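Local atomic coordinates of neutral ceramidase (Pseudomonas aeruginosa, PDB entry 2ZWS), a protein that catalyses hydrolysis of the N-acyl linkage of ceramides to sphingosine and free fatty acid, and also the reverse synthesis, as a secreted zinc enzyme. Residues 14-22 with 30-38; 100-108 with 115-126. All coordinates share one frame; numbering follows the deposited sequence. Where two conformers were deposited one is given.

Interaction 1 of 2, residues 14-22 with 30-38; sequences ITGEAAEVG and EQKTAGIHM. With MG (magnesium ion), chain C.
Thr33, on strand 32-36, pushes its side chain into the bend of segment 14-22, and each of its atoms meets backbone there. CB lies 3.4 Å from Ala18 O. Beyond it the side chain forks, with OG1 in the crowded position between the backbone N and the carbonyl carbon (chi1 55°), which turns the hydroxyl into the bend. OG1 donates to Glu17 O at 3.1 Å, standing above the carbonyl plane rather than on a lone pair, and accepts a weak bond from Val21 N at 3.4 Å. The methyl CG2 takes the other branch and rests 3.6 Å from Val21 O. Main-chain bonds hold the same residue from both ends: Glu20 N donates to Thr33 O, and Thr33 N donates to Val21 O, each 2.9 Å long. Backbone and hydroxyl together thus fix the turn at Glu20 and Val21. Lys32 lays its extended aliphatic chain alongside, CD reaching Glu20 C at 3.9 Å, while NZ goes on to Gln509. At the other end of the strand, Ala18 CB packs against CG1 of Ile36. Just past Ile36, His37 O binds the magnesium ion at 2.2 Å in a site completed by Asp579, Asp581, Thr584 and water; that water also donates to Ile36 O. The one-residue shift in register between the antiparallel pairs Ala19–Ala34 and Gly22–Lys32 is a beta bulge whose extra residue lies in 14-22, facing strand 32-36, which leads directly into the magnesium site.

Interaction 2 of 2, residues 100-108 with 115-126; sequences SGPGGFSHY and VLGFQEKTFNAI. With FMT (formic acid), chain D.
Gly104 O receives the backbone N-H of Gln119, the N-cap residue of helix 120-138, fastening segment 100-108 to the start of that helix. This hydrogen bond is 2.8 Å long, almost straight (174°), and lies in the carbonyl plane on a lone pair. Side chains press on the glycine backbone: Val115 CG1 rests 3.7 Å from Gly103 C. Gln119 CG and Gly117 O come close to CA of Gly104, which has positive phi. Apolar contact centres on Phe105, whose ring receives Ile126 CD1 over one face in a CH-pi contact, 3.6 Å from the centroid. Phe105 CB packs on Phe123 CB. Aromatic contacts form a cluster of His107, Phe118 and Phe123. The edge of His107 is directed at the face of Phe118 in an offset edge-to-face pair, planes at 67° and centroids 4.9 Å apart; against Phe123 it lies nearly parallel but slid aside. Phe105 O, at the edge of the Phe123 ring, is buried without a polar partner. Ser106, an inferred substrate-binding residue, makes two polar contacts: in an ST turn its OG accepts from Tyr108 N, and it donates to O2 of formic acid, probably from the crystallisation liquor, at 2.9 Å.

Interactions 1 and 2 follow one another along the chain, yet their centres lie only 11 Å apart and they touch directly. A probable hydrogen bond of 2.8 Å from Gly103 N to Gly22 O lies at the end of the small antiparallel pairing of strands 22-24 and 101-102. A second, 2.7 Å between Glu17 OE1 and Thr122 OG1, ties the bend of interaction 1 to the helix of interaction 2. They lead to different sites: residues 30-38 run to the magnesium ion, whereas 100-108 brings Ser106 to the formic acid, also held by Gln68 N and Tyr445 N of the inferred substrate site. The zinc ion is about 13 Å from the Gln31 and Phe105 side chains.

Interaction 1 of 2, residues 14-22 with 30-38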
loop_
_atom_site.group_PDB
_atom_site.type_symbol
_atom_site.label_atom_id
_atom_site.label_comp_id
_atom_site.label_asym_id
_atom_site.label_seq_id
_atom_site.Cartn_x
_atom_site.Cartn_y
_atom_site.Cartn_z
ATOM N N ILE A 14 7.502 7.623 -1.099
ATOM C CA ILE A 14 8.085 6.419 -0.516
ATOM C C ILE A 14 8.517 5.451 -1.637
ATOM O O ILE A 14 8.668 4.232 -1.409
ATOM C CB ILE A 14 7.114 5.693 0.437
ATOM C CG1 ILE A 14 5.741 5.455 -0.232
ATOM C CG2 ILE A 14 6.928 6.450 1.721
ATOM C CD1 ILE A 14 4.769 4.553 0.617
ATOM N N THR A 15 8.731 5.987 -2.845
ATOM C CA THR A 15 9.086 5.132 -4.000
ATOM C C THR A 15 10.483 4.541 -3.794
ATOM O O THR A 15 11.436 5.263 -3.483
ATOM C CB THR A 15 9.100 5.945 -5.303
ATOM O OG1 THR A 15 7.866 6.676 -5.434
ATOM C CG2 THR A 15 9.256 5.014 -6.520
ATOM N N GLY A 16 10.609 3.248 -4.007
ATOM C CA GLY A 16 11.869 2.569 -3.824
ATOM C C GLY A 16 12.609 2.365 -5.137
ATOM O O GLY A 16 12.433 3.111 -6.084
ATOM N N GLU A 17 13.423 1.316 -5.192
ATOM C CA GLU A 17 14.380 1.139 -6.301
ATOM C C GLU A 17 13.658 0.823 -7.605
ATOM O O GLU A 17 12.903 -0.159 -7.680
ATOM C CB GLU A 17 15.359 0.019 -5.914
ATOM C CG GLU A 17 16.290 0.440 -4.749
ATOM C CD GLU A 17 16.911 -0.728 -4.010
ATOM O OE1 GLU A 17 16.219 -1.431 -3.228
ATOM O OE2 GLU A 17 18.113 -0.947 -4.232
ATOM N N ALA A 18 13.860 1.654 -8.628
ATOM C CA ALA A 18 13.068 1.594 -9.877
ATOM C C ALA A 18 13.592 0.662 -10.964
ATOM O O ALA A 18 12.945 0.471 -11.997
ATOM C CB ALA A 18 12.880 2.991 -10.448
ATOM N N ALA A 19 14.760 0.083 -10.736
ATOM C CA ALA A 19 15.169 -1.015 -11.614
ATOM C C ALA A 19 15.901 -2.108 -10.876
ATOM O O ALA A 19 16.664 -1.846 -9.952
ATOM C CB ALA A 19 16.040 -0.494 -12.744
ATOM N N GLU A 20 15.630 -3.347 -11.293
ATOM C CA GLU A 20 16.382 -4.548 -10.885
ATOM C C GLU A 20 16.150 -4.940 -9.410
ATOM O O GLU A 20 17.055 -5.459 -8.722
ATOM C CB GLU A 20 17.885 -4.435 -11.261
ATOM C CG GLU A 20 18.096 -4.368 -12.805
ATOM C CD GLU A 20 19.564 -4.484 -13.239
ATOM O OE1 GLU A 20 20.447 -4.104 -12.444
ATOM O OE2 GLU A 20 19.811 -4.941 -14.392
ATOM N N VAL A 21 14.918 -4.722 -8.930
ATOM C CA VAL A 21 14.499 -5.301 -7.664
ATOM C C VAL A 21 13.181 -6.056 -7.884
ATOM O O VAL A 21 12.237 -5.513 -8.483
ATOM C CB VAL A 21 14.311 -4.226 -6.548
ATOM C CG1 VAL A 21 13.841 -4.873 -5.236
ATOM C CG2 VAL A 21 15.618 -3.517 -6.279
ATOM N N GLY A 22 13.102 -7.292 -7.382
ATOM C CA GLY A 22 11.846 -8.043 -7.424
ATOM C C GLY A 22 10.697 -7.244 -6.820
ATOM O O GLY A 22 10.846 -6.610 -5.758
ATOM N N GLU A 30 10.841 -13.389 -11.677
ATOM C CA GLU A 30 10.928 -12.779 -12.996
ATOM C C GLU A 30 10.021 -11.553 -13.134
ATOM O O GLU A 30 9.502 -11.267 -14.214
ATOM C CB GLU A 30 10.604 -13.810 -14.082
ATOM C CG GLU A 30 11.682 -14.868 -14.303
ATOM C CD GLU A 30 11.268 -15.944 -15.307
ATOM O OE1 GLU A 30 11.842 -17.052 -15.254
ATOM O OE2 GLU A 30 10.370 -15.694 -16.141
ATOM N N GLN A 31 9.835 -10.834 -12.030
ATOM C CA GLN A 31 9.146 -9.555 -12.068
ATOM C C GLN A 31 9.959 -8.511 -11.345
ATOM O O GLN A 31 9.644 -8.124 -10.210
ATOM C CB GLN A 31 7.749 -9.660 -11.459
ATOM C CG GLN A 31 6.895 -8.457 -11.816
ATOM C CD GLN A 31 5.711 -8.262 -10.899
ATOM O OE1 GLN A 31 5.555 -8.930 -9.865
ATOM N NE2 GLN A 31 4.863 -7.303 -11.265
ATOM N N LYS A 32 11.008 -8.051 -12.011
ATOM C CA LYS A 32 11.838 -6.975 -11.460
ATOM C C LYS A 32 11.428 -5.597 -11.955
ATOM O O LYS A 32 10.971 -5.458 -13.093
ATOM C CB LYS A 32 13.310 -7.243 -11.740
ATOM C CG LYS A 32 13.805 -8.518 -11.044
ATOM C CD LYS A 32 15.306 -8.482 -10.840
ATOM C CE LYS A 32 15.811 -9.816 -10.426
ATOM N NZ LYS A 32 17.298 -9.725 -10.254
ATOM N N THR A 33 11.584 -4.583 -11.100
ATOM C CA THR A 33 11.269 -3.223 -11.546
ATOM C C THR A 33 12.092 -2.857 -12.776
ATOM O O THR A 33 13.246 -3.297 -12.948
ATOM C CB THR A 33 11.467 -2.151 -10.440
ATOM O OG1 THR A 33 12.812 -2.267 -9.937
ATOM C CG2 THR A 33 10.500 -2.416 -9.264
ATOM N N ALA A 34 11.465 -2.054 -13.625
ATOM C CA ALA A 34 12.120 -1.527 -14.831
ATOM C C ALA A 34 11.713 -0.099 -15.166
ATOM O O ALA A 34 11.834 0.322 -16.314
ATOM C CB ALA A 34 11.842 -2.467 -16.030
ATOM N N GLY A 35 11.196 0.624 -14.173
ATOM C CA GLY A 35 10.832 2.026 -14.358
ATOM C C GLY A 35 9.706 2.445 -13.449
ATOM O O GLY A 35 9.400 1.763 -12.453
ATOM N N ILE A 36 9.106 3.595 -13.773
ATOM C CA ILE A 36 8.021 4.126 -12.961
ATOM C C ILE A 36 6.881 4.520 -13.860
ATOM O O ILE A 36 7.090 5.197 -14.865
ATOM C CB ILE A 36 8.494 5.388 -12.182
ATOM C CG1 ILE A 36 9.595 4.994 -11.182
ATOM C CG2 ILE A 36 7.305 6.138 -11.531
ATOM C CD1 ILE A 36 10.264 6.174 -10.543
ATOM N N HIS A 37 5.676 4.054 -13.523
ATOM C CA HIS A 37 4.491 4.662 -14.108
ATOM C C HIS A 37 4.020 5.848 -13.253
ATOM O O HIS A 37 3.953 6.978 -13.729
ATOM C CB HIS A 37 3.366 3.664 -14.321
ATOM C CG HIS A 37 2.167 4.287 -14.962
ATOM N ND1 HIS A 37 0.909 3.724 -14.917
ATOM C CD2 HIS A 37 2.039 5.442 -15.666
ATOM C CE1 HIS A 37 0.059 4.505 -15.566
ATOM N NE2 HIS A 37 0.719 5.555 -16.030
ATOM N N MET A 38 3.701 5.569 -11.989
ATOM C CA MET A 38 3.414 6.618 -11.024
ATOM C C MET A 38 4.158 6.290 -9.732
ATOM O O MET A 38 4.439 5.116 -9.446
ATOM C CB MET A 38 1.895 6.784 -10.777
ATOM C CG MET A 38 1.070 7.292 -11.989
ATOM S SD MET A 38 -0.523 8.124 -11.618
ATOM C CE MET A 38 -1.334 6.873 -10.618
HETATM MG MG MG C . 4.328 8.802 -14.894
HETATM O O HOH W 1 6.770 8.130 -15.024
#

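Interaction 2 of 2, residues 100-108 with 115-126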
loop_
_atom_site.group_PDB
_atom_site.type_symbol
_atom_site.label_atom_id
_atom_site.label_comp_id
_atom_site.label_asym_id
_atom_site.label_seq_id
_atom_site.Cartn_x
_atom_site.Cartn_y
_atom_site.Cartn_z
ATOM N N SER A 100 2.592 -3.603 -7.347
ATOM C CA SER A 100 3.520 -3.062 -8.337
ATOM C C SER A 100 4.575 -2.162 -7.754
ATOM O O SER A 100 5.015 -1.227 -8.431
ATOM C CB SER A 100 2.753 -2.288 -9.407
ATOM O OG SER A 100 1.884 -3.181 -10.109
ATOM N N GLY A 101 4.987 -2.444 -6.512
ATOM C CA GLY A 101 6.164 -1.748 -5.941
ATOM C C GLY A 101 7.331 -2.700 -5.727
ATOM O O GLY A 101 7.144 -3.913 -5.667
ATOM N N PRO A 102 8.547 -2.146 -5.606
ATOM C CA PRO A 102 9.735 -2.945 -5.271
ATOM C C PRO A 102 9.594 -3.596 -3.896
ATOM O O PRO A 102 9.117 -2.957 -2.954
ATOM C CB PRO A 102 10.874 -1.905 -5.295
ATOM C CG PRO A 102 10.209 -0.595 -5.045
ATOM C CD PRO A 102 8.850 -0.703 -5.715
ATOM N N GLY A 103 10.015 -4.850 -3.784
ATOM C CA GLY A 103 9.945 -5.587 -2.513
ATOM C C GLY A 103 11.211 -5.513 -1.684
ATOM O O GLY A 103 12.125 -4.709 -1.969
ATOM N N GLY A 104 11.262 -6.351 -0.652
ATOM C CA GLY A 104 12.457 -6.465 0.189
ATOM C C GLY A 104 12.430 -5.605 1.434
ATOM O O GLY A 104 13.482 -5.269 1.993
ATOM N N PHE A 105 11.241 -5.219 1.880
ATOM C CA PHE A 105 11.146 -4.343 3.026
ATOM C C PHE A 105 10.485 -4.956 4.265
ATOM O O PHE A 105 10.097 -4.242 5.212
ATOM C CB PHE A 105 10.565 -2.972 2.637
ATOM C CG PHE A 105 9.191 -3.031 2.005
ATOM C CD1 PHE A 105 9.042 -3.292 0.647
ATOM C CD2 PHE A 105 8.049 -2.790 2.772
ATOM C CE1 PHE A 105 7.761 -3.327 0.057
ATOM C CE2 PHE A 105 6.769 -2.806 2.200
ATOM C CZ PHE A 105 6.621 -3.083 0.856
ATOM N N SER A 106 10.394 -6.290 4.262
ATOM C CA SER A 106 10.074 -7.058 5.464
ATOM C C SER A 106 11.360 -7.501 6.122
ATOM O O SER A 106 12.402 -7.533 5.463
ATOM C CB SER A 106 9.271 -8.321 5.094
ATOM O OG SER A 106 8.876 -9.053 6.254
ATOM N N HIS A 107 11.270 -7.892 7.385
ATOM C CA HIS A 107 12.375 -8.622 8.004
ATOM C C HIS A 107 12.108 -10.125 8.135
ATOM O O HIS A 107 12.980 -10.859 8.591
ATOM C CB HIS A 107 12.728 -8.033 9.368
ATOM C CG HIS A 107 13.537 -6.763 9.274
ATOM N ND1 HIS A 107 13.883 -6.002 10.370
ATOM C CD2 HIS A 107 14.056 -6.128 8.198
ATOM C CE1 HIS A 107 14.571 -4.945 9.970
ATOM N NE2 HIS A 107 14.713 -5.008 8.656
ATOM N N TYR A 108 10.921 -10.560 7.702
ATOM C CA TYR A 108 10.531 -11.980 7.697
ATOM C C TYR A 108 10.768 -12.619 6.355
ATOM O O TYR A 108 10.339 -12.108 5.306
ATOM C CB TYR A 108 9.100 -12.179 8.175
ATOM C CG TYR A 108 9.045 -12.015 9.652
ATOM C CD1 TYR A 108 9.472 -13.047 10.509
ATOM C CD2 TYR A 108 8.617 -10.811 10.222
ATOM C CE1 TYR A 108 9.475 -12.867 11.857
ATOM C CE2 TYR A 108 8.629 -10.640 11.596
ATOM C CZ TYR A 108 9.040 -11.675 12.408
ATOM O OH TYR A 108 9.082 -11.551 13.773
ATOM N N VAL A 115 12.197 -11.772 -3.827
ATOM C CA VAL A 115 13.038 -10.575 -3.980
ATOM C C VAL A 115 14.518 -10.916 -3.722
ATOM O O VAL A 115 15.415 -10.064 -3.946
ATOM C CB VAL A 115 12.588 -9.464 -2.992
ATOM C CG1 VAL A 115 13.175 -8.120 -3.393
ATOM C CG2 VAL A 115 11.031 -9.352 -2.915
ATOM N N LEU A 116 14.756 -12.151 -3.247
ATOM C CA LEU A 116 16.094 -12.671 -2.900
ATOM C C LEU A 116 16.643 -12.044 -1.612
ATOM O O LEU A 116 17.858 -12.064 -1.380
ATOM C CB LEU A 116 17.102 -12.446 -4.034
ATOM C CG LEU A 116 16.746 -12.930 -5.437
ATOM C CD1 LEU A 116 17.812 -12.529 -6.441
ATOM C CD2 LEU A 116 16.550 -14.460 -5.416
ATOM N N GLY A 117 15.753 -11.505 -0.775
ATOM C CA GLY A 117 16.133 -11.019 0.547
ATOM C C GLY A 117 15.772 -9.550 0.773
ATOM O O GLY A 117 14.952 -8.966 0.057
ATOM N N PHE A 118 16.437 -8.961 1.766
ATOM C CA PHE A 118 16.157 -7.620 2.246
ATOM C C PHE A 118 16.825 -6.567 1.362
ATOM O O PHE A 118 18.025 -6.668 1.067
ATOM C CB PHE A 118 16.728 -7.519 3.656
ATOM C CG PHE A 118 16.498 -6.205 4.305
ATOM C CD1 PHE A 118 17.571 -5.364 4.618
ATOM C CD2 PHE A 118 15.205 -5.812 4.601
ATOM C CE1 PHE A 118 17.345 -4.144 5.228
ATOM C CE2 PHE A 118 14.965 -4.609 5.209
ATOM C CZ PHE A 118 16.030 -3.759 5.521
ATOM N N GLN A 119 16.069 -5.539 0.976
ATOM C CA GLN A 119 16.577 -4.498 0.109
ATOM C C GLN A 119 16.607 -3.195 0.921
ATOM O O GLN A 119 15.618 -2.461 1.020
ATOM C CB GLN A 119 15.710 -4.362 -1.152
ATOM C CG GLN A 119 15.520 -5.680 -1.937
ATOM C CD GLN A 119 16.825 -6.472 -2.168
ATOM O OE1 GLN A 119 16.898 -7.701 -1.891
ATOM N NE2 GLN A 119 17.840 -5.797 -2.689
ATOM N N GLU A 120 17.766 -2.918 1.507
ATOM C CA GLU A 120 17.857 -1.818 2.465
ATOM C C GLU A 120 17.481 -0.443 1.884
ATOM O O GLU A 120 16.855 0.354 2.583
ATOM C CB GLU A 120 19.226 -1.806 3.155
ATOM C CG GLU A 120 19.385 -0.780 4.277
ATOM C CD GLU A 120 20.557 -1.110 5.184
ATOM O OE1 GLU A 120 20.354 -1.220 6.418
ATOM O OE2 GLU A 120 21.680 -1.282 4.651
ATOM N N LYS A 121 17.829 -0.148 0.628
ATOM C CA LYS A 121 17.546 1.180 0.084
ATOM C C LYS A 121 16.031 1.425 -0.046
ATOM O O LYS A 121 15.534 2.538 0.188
ATOM C CB LYS A 121 18.209 1.340 -1.293
ATOM C CG LYS A 121 18.352 2.787 -1.730
ATOM C CD LYS A 121 19.371 2.931 -2.883
ATOM C CE LYS A 121 19.660 4.403 -3.172
ATOM N NZ LYS A 121 20.606 4.991 -2.168
ATOM N N THR A 122 15.294 0.393 -0.454
ATOM C CA THR A 122 13.843 0.508 -0.570
ATOM C C THR A 122 13.203 0.596 0.821
ATOM O O THR A 122 12.338 1.492 1.077
ATOM C CB THR A 122 13.314 -0.684 -1.373
ATOM O OG1 THR A 122 13.723 -0.544 -2.743
ATOM C CG2 THR A 122 11.782 -0.828 -1.299
ATOM N N PHE A 123 13.666 -0.260 1.732
ATOM C CA PHE A 123 13.196 -0.186 3.129
ATOM C C PHE A 123 13.395 1.223 3.716
ATOM O O PHE A 123 12.466 1.838 4.262
ATOM C CB PHE A 123 13.901 -1.256 3.988
ATOM C CG PHE A 123 13.603 -1.144 5.457
ATOM C CD1 PHE A 123 14.462 -0.409 6.302
ATOM C CD2 PHE A 123 12.479 -1.774 6.016
ATOM C CE1 PHE A 123 14.181 -0.287 7.675
ATOM C CE2 PHE A 123 12.192 -1.638 7.394
ATOM C CZ PHE A 123 13.044 -0.907 8.216
ATOM N N ASN A 124 14.605 1.730 3.582
ATOM C CA ASN A 124 14.908 3.024 4.165
ATOM C C ASN A 124 14.063 4.142 3.551
ATOM O O ASN A 124 13.658 5.071 4.270
ATOM C CB ASN A 124 16.392 3.373 4.001
ATOM C CG ASN A 124 17.342 2.523 4.856
ATOM O OD1 ASN A 124 18.567 2.472 4.573
ATOM N ND2 ASN A 124 16.847 1.946 5.915
ATOM N N ALA A 125 13.807 4.090 2.236
ATOM C CA ALA A 125 12.976 5.128 1.576
ATOM C C ALA A 125 11.552 5.114 2.116
ATOM O O ALA A 125 10.904 6.177 2.221
ATOM C CB ALA A 125 12.959 4.934 0.081
ATOM N N ILE A 126 11.056 3.899 2.392
ATOM C CA ILE A 126 9.693 3.732 2.902
ATOM C C ILE A 126 9.575 4.327 4.312
ATOM O O ILE A 126 8.696 5.168 4.587
ATOM C CB ILE A 126 9.249 2.267 2.833
ATOM C CG1 ILE A 126 9.098 1.851 1.363
ATOM C CG2 ILE A 126 7.981 2.020 3.640
ATOM C CD1 ILE A 126 8.964 0.340 1.156
HETATM C C FMT D . 5.768 -8.685 8.558
HETATM O O1 FMT D . 5.027 -7.831 9.106
HETATM O O2 FMT D . 6.987 -8.512 8.336
#